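Local coordinates for protein 2-polyprenyl-6-methoxyphenol hydroxylase-like FAD-dependent oxidoreductase (Streptomyces sp. NRRL 11266, PDB 6UI5) that binds flavin-adenine dinucleotide as a flavoprotein of the FAD-dependent oxidoreductase type, with a Rossmann-like FAD-binding domain, at residues A185-Q195 with T249-H259. Sequence-based numbering, arbitrary orientation.
Unlike the reference sequence in segment 185-195: Pro193 (reference Arg).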
loop_
_atom_site.group_PDB
_atom_site.type_symbol
_atom_site.label_atom_id
_atom_site.label_comp_id
_atom_site.label_asym_id
_atom_site.label_seq_id
_atom_site.Cartn_x
_atom_site.Cartn_y
_atom_site.Cartn_z
ATOM N N ALA A 185 -38.857 12.265 3.470
ATOM C CA ALA A 185 -39.856 12.294 2.419
ATOM C C ALA A 185 -39.675 13.564 1.611
ATOM O O ALA A 185 -39.354 14.626 2.144
ATOM C CB ALA A 185 -41.279 12.214 2.950
ATOM N N ILE A 186 -39.858 13.429 0.308
ATOM C CA ILE A 186 -39.432 14.443 -0.635
ATOM C C ILE A 186 -39.862 13.924 -1.993
ATOM O O ILE A 186 -39.770 12.720 -2.264
ATOM C CB ILE A 186 -37.910 14.701 -0.530
ATOM C CG1 ILE A 186 -37.543 16.035 -1.156
ATOM C CG2 ILE A 186 -37.105 13.594 -1.170
ATOM C CD1 ILE A 186 -38.435 17.084 -0.681
ATOM N N ASN A 187 -40.407 14.805 -2.824
ATOM C CA ASN A 187 -40.743 14.448 -4.193
ATOM C C ASN A 187 -39.539 13.745 -4.821
ATOM O O ASN A 187 -38.431 13.815 -4.279
ATOM C CB ASN A 187 -41.158 15.723 -4.942
ATOM C CG ASN A 187 -41.849 15.446 -6.254
ATOM O OD1 ASN A 187 -42.079 14.297 -6.625
ATOM N ND2 ASN A 187 -42.196 16.512 -6.966
ATOM N N ARG A 188 -39.706 13.051 -5.942
ATOM C CA ARG A 188 -38.549 12.486 -6.627
ATOM C C ARG A 188 -38.287 13.186 -7.953
ATOM O O ARG A 188 -37.243 13.827 -8.117
ATOM C CB ARG A 188 -38.709 10.971 -6.836
ATOM C CG ARG A 188 -37.548 10.312 -7.590
ATOM C CD ARG A 188 -37.389 8.843 -7.197
ATOM N NE ARG A 188 -36.954 7.995 -8.309
ATOM C CZ ARG A 188 -37.601 6.908 -8.725
ATOM N NH1 ARG A 188 -37.127 6.205 -9.749
ATOM N NH2 ARG A 188 -38.714 6.514 -8.117
ATOM N N GLU A 189 -39.227 13.091 -8.896
ATOM C CA GLU A 189 -39.064 13.652 -10.231
ATOM C C GLU A 189 -38.630 15.108 -10.162
ATOM O O GLU A 189 -39.426 15.994 -9.827
ATOM C CB GLU A 189 -40.356 13.512 -11.045
ATOM C CG GLU A 189 -40.486 12.191 -11.809
ATOM C CD GLU A 189 -39.914 12.249 -13.221
ATOM O OE1 GLU A 189 -40.579 11.752 -14.154
ATOM O OE2 GLU A 189 -38.803 12.792 -13.399
ATOM N N ASP A 190 -37.345 15.335 -10.432
ATOM C CA ASP A 190 -36.750 16.649 -10.639
ATOM C C ASP A 190 -36.657 17.476 -9.362
ATOM O O ASP A 190 -36.567 18.706 -9.424
ATOM C CB ASP A 190 -37.502 17.430 -11.723
ATOM C CG ASP A 190 -36.567 18.085 -12.720
ATOM O OD1 ASP A 190 -36.980 19.080 -13.360
ATOM O OD2 ASP A 190 -35.418 17.604 -12.856
ATOM N N VAL A 191 -36.673 16.831 -8.201
ATOM C CA VAL A 191 -36.341 17.481 -6.940
ATOM C C VAL A 191 -35.188 16.655 -6.386
ATOM O O VAL A 191 -34.960 16.552 -5.175
ATOM C CB VAL A 191 -37.573 17.543 -6.030
ATOM C CG1 VAL A 191 -38.060 16.204 -5.903
ATOM C CG2 VAL A 191 -37.258 18.135 -4.679
ATOM N N ALA A 192 -34.484 16.026 -7.300
ATOM C CA ALA A 192 -33.206 15.381 -7.092
ATOM C C ALA A 192 -32.395 15.685 -8.342
ATOM O O ALA A 192 -32.711 15.184 -9.426
ATOM C CB ALA A 192 -33.370 13.878 -6.860
ATOM N N PRO A 193 -31.410 16.564 -8.243
ATOM C CA PRO A 193 -30.619 16.952 -9.422
ATOM C C PRO A 193 -29.220 16.362 -9.412
ATOM O O PRO A 193 -28.995 15.211 -9.756
ATOM C CB PRO A 193 -30.562 18.478 -9.298
ATOM C CG PRO A 193 -30.639 18.728 -7.793
ATOM C CD PRO A 193 -31.437 17.608 -7.204
ATOM N N GLU A 194 -28.262 17.239 -9.095
ATOM C CA GLU A 194 -26.959 16.832 -8.578
ATOM C C GLU A 194 -27.106 15.757 -7.516
ATOM O O GLU A 194 -26.402 14.739 -7.550
ATOM C CB GLU A 194 -26.242 18.035 -7.953
ATOM C CG GLU A 194 -26.009 19.243 -8.837
ATOM C CD GLU A 194 -27.309 19.927 -9.240
ATOM O OE1 GLU A 194 -27.600 19.934 -10.452
ATOM O OE2 GLU A 194 -28.056 20.400 -8.361
ATOM N N GLN A 195 -28.054 15.949 -6.587
ATOM C CA GLN A 195 -28.153 15.188 -5.344
ATOM C C GLN A 195 -28.563 13.745 -5.602
ATOM O O GLN A 195 -28.978 13.034 -4.681
ATOM C CB GLN A 195 -29.130 15.877 -4.391
ATOM C CG GLN A 195 -29.063 17.411 -4.393
ATOM C CD GLN A 195 -30.360 18.071 -3.923
ATOM O OE1 GLN A 195 -31.463 17.526 -4.117
ATOM N NE2 GLN A 195 -30.239 19.279 -3.336
ATOM N N THR A 249 -23.868 19.498 -1.872
ATOM C CA THR A 249 -24.308 19.467 -3.263
ATOM C C THR A 249 -24.228 20.844 -3.921
ATOM O O THR A 249 -24.011 20.934 -5.133
ATOM C CB THR A 249 -25.731 18.912 -3.363
ATOM O OG1 THR A 249 -26.105 18.787 -4.741
ATOM C CG2 THR A 249 -26.708 19.853 -2.713
ATOM N N GLY A 250 -24.385 21.921 -3.155
ATOM C CA GLY A 250 -24.444 23.262 -3.705
ATOM C C GLY A 250 -25.844 23.824 -3.852
ATOM O O GLY A 250 -26.010 25.047 -3.884
ATOM N N LYS A 251 -26.849 22.970 -3.949
ATOM C CA LYS A 251 -28.241 23.378 -4.004
ATOM C C LYS A 251 -28.919 23.009 -2.689
ATOM O O LYS A 251 -28.297 22.459 -1.781
ATOM C CB LYS A 251 -28.927 22.727 -5.205
ATOM C CG LYS A 251 -28.735 23.476 -6.515
ATOM C CD LYS A 251 -29.668 22.913 -7.574
ATOM C CE LYS A 251 -30.186 23.988 -8.525
ATOM N NZ LYS A 251 -31.346 23.494 -9.336
ATOM N N GLU A 252 -30.211 23.307 -2.569
ATOM C CA GLU A 252 -30.931 22.860 -1.387
ATOM C C GLU A 252 -32.054 21.903 -1.755
ATOM O O GLU A 252 -32.673 22.005 -2.817
ATOM C CB GLU A 252 -31.493 24.012 -0.554
ATOM C CG GLU A 252 -31.878 23.520 0.842
ATOM C CD GLU A 252 -31.976 24.612 1.868
ATOM O OE1 GLU A 252 -32.074 24.276 3.067
ATOM O OE2 GLU A 252 -31.951 25.799 1.482
ATOM N N LEU A 253 -32.296 20.982 -0.828
ATOM C CA LEU A 253 -33.271 19.916 -0.964
ATOM C C LEU A 253 -34.658 20.449 -0.626
ATOM O O LEU A 253 -34.853 21.033 0.442
ATOM C CB LEU A 253 -32.860 18.793 -0.012
ATOM C CG LEU A 253 -33.666 17.551 0.288
ATOM C CD1 LEU A 253 -33.257 16.457 -0.693
ATOM C CD2 LEU A 253 -33.344 17.159 1.716
ATOM N N LYS A 254 -35.625 20.234 -1.519
ATOM C CA LYS A 254 -36.951 20.836 -1.371
ATOM C C LYS A 254 -37.734 20.167 -0.241
ATOM O O LYS A 254 -38.920 19.859 -0.399
ATOM C CB LYS A 254 -37.706 20.749 -2.705
ATOM C CG LYS A 254 -38.906 21.677 -2.881
ATOM C CD LYS A 254 -39.578 21.424 -4.232
ATOM C CE LYS A 254 -40.173 20.017 -4.297
ATOM N NZ LYS A 254 -40.400 19.529 -5.688
ATOM N N ALA A 255 -37.103 20.040 0.926
ATOM C CA ALA A 255 -37.456 19.050 1.944
ATOM C C ALA A 255 -38.905 19.122 2.428
ATOM O O ALA A 255 -39.408 20.194 2.778
ATOM C CB ALA A 255 -36.516 19.224 3.125
ATOM N N THR A 256 -39.551 17.952 2.521
ATOM C CA THR A 256 -40.929 17.875 2.986
ATOM C C THR A 256 -41.038 17.414 4.443
ATOM O O THR A 256 -41.459 18.192 5.304
ATOM C CB THR A 256 -41.753 16.958 2.074
ATOM O OG1 THR A 256 -42.122 17.690 0.894
ATOM C CG2 THR A 256 -43.033 16.485 2.765
ATOM N N GLU A 257 -40.693 16.160 4.714
ATOM C CA GLU A 257 -40.839 15.584 6.045
ATOM C C GLU A 257 -39.687 14.612 6.269
ATOM O O GLU A 257 -39.127 14.058 5.319
ATOM C CB GLU A 257 -42.191 14.875 6.193
ATOM C CG GLU A 257 -42.767 14.948 7.589
ATOM C CD GLU A 257 -44.021 14.111 7.710
ATOM O OE1 GLU A 257 -44.198 13.183 6.897
ATOM O OE2 GLU A 257 -44.840 14.393 8.611
ATOM N N ALA A 258 -39.342 14.401 7.537
ATOM C CA ALA A 258 -38.255 13.496 7.911
ATOM C C ALA A 258 -38.820 12.325 8.709
ATOM O O ALA A 258 -39.412 12.527 9.781
ATOM C CB ALA A 258 -37.183 14.226 8.717
ATOM N N HIS A 259 -38.649 11.104 8.184
ATOM C CA HIS A 259 -39.114 9.923 8.910
ATOM C C HIS A 259 -38.178 9.602 10.065
ATOM O O HIS A 259 -38.619 9.300 11.180
ATOM C CB HIS A 259 -39.225 8.727 7.964
ATOM C CG HIS A 259 -39.979 9.025 6.709
ATOM N ND1 HIS A 259 -41.355 9.104 6.675
ATOM C CD2 HIS A 259 -39.554 9.288 5.451
ATOM C CE1 HIS A 259 -41.746 9.393 5.446
ATOM N NE2 HIS A 259 -40.673 9.507 4.684
#
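Ala185 and Glu257 form an antiparallel hydrogen-bonded pair, in which Ala185 N gives a short bond of 2.6 Å to Glu257 O and Glu257 N returns a longer, nearly straight one to Ala185 O (170° at the hydrogen). That second donor stands above the carbonyl plane of Ala185, and Thr256 N adds a weak bond to the same oxygen. Beyond Glu257, the His259 ring swings back so that its NE2 lies 3.3 Å from Ala185 CB, an oblique approach.

Where the pairing stops, side chains take over. Val191 turns CG2 opposite its own backbone N, CG1 taking chi1 55°, and this places CG2 3.3 Å from Lys254 CB; the lysine chain runs across the valine at about a right angle, its bend at chi3 keeping CE and NZ over the same residue. Ile186 CG1 faces Leu253 CD1 more loosely, at 4.3 Å, and both residues also touch Met217 of strand 216-225. Farther along, Gln195 CG rests 3.3 Å from Thr249 OG1, which Glu194 CB also meets. Glu194 OE2 lies against Lys251 CD at 3.1 Å; it is 4.6 Å from Lys251 NZ, too far for a salt bridge, though their opposite charges may still attract. Leu253 and Gln195 reach helix 238-249 as well, through Leu241 and Val245.

Two successive residues, Thr256 and Glu257, set opposite the single Ala185 are the signature of a classic beta bulge, here where strand 176-185 runs out into a loop and strand 257-271 begins, at one end of their antiparallel pairing.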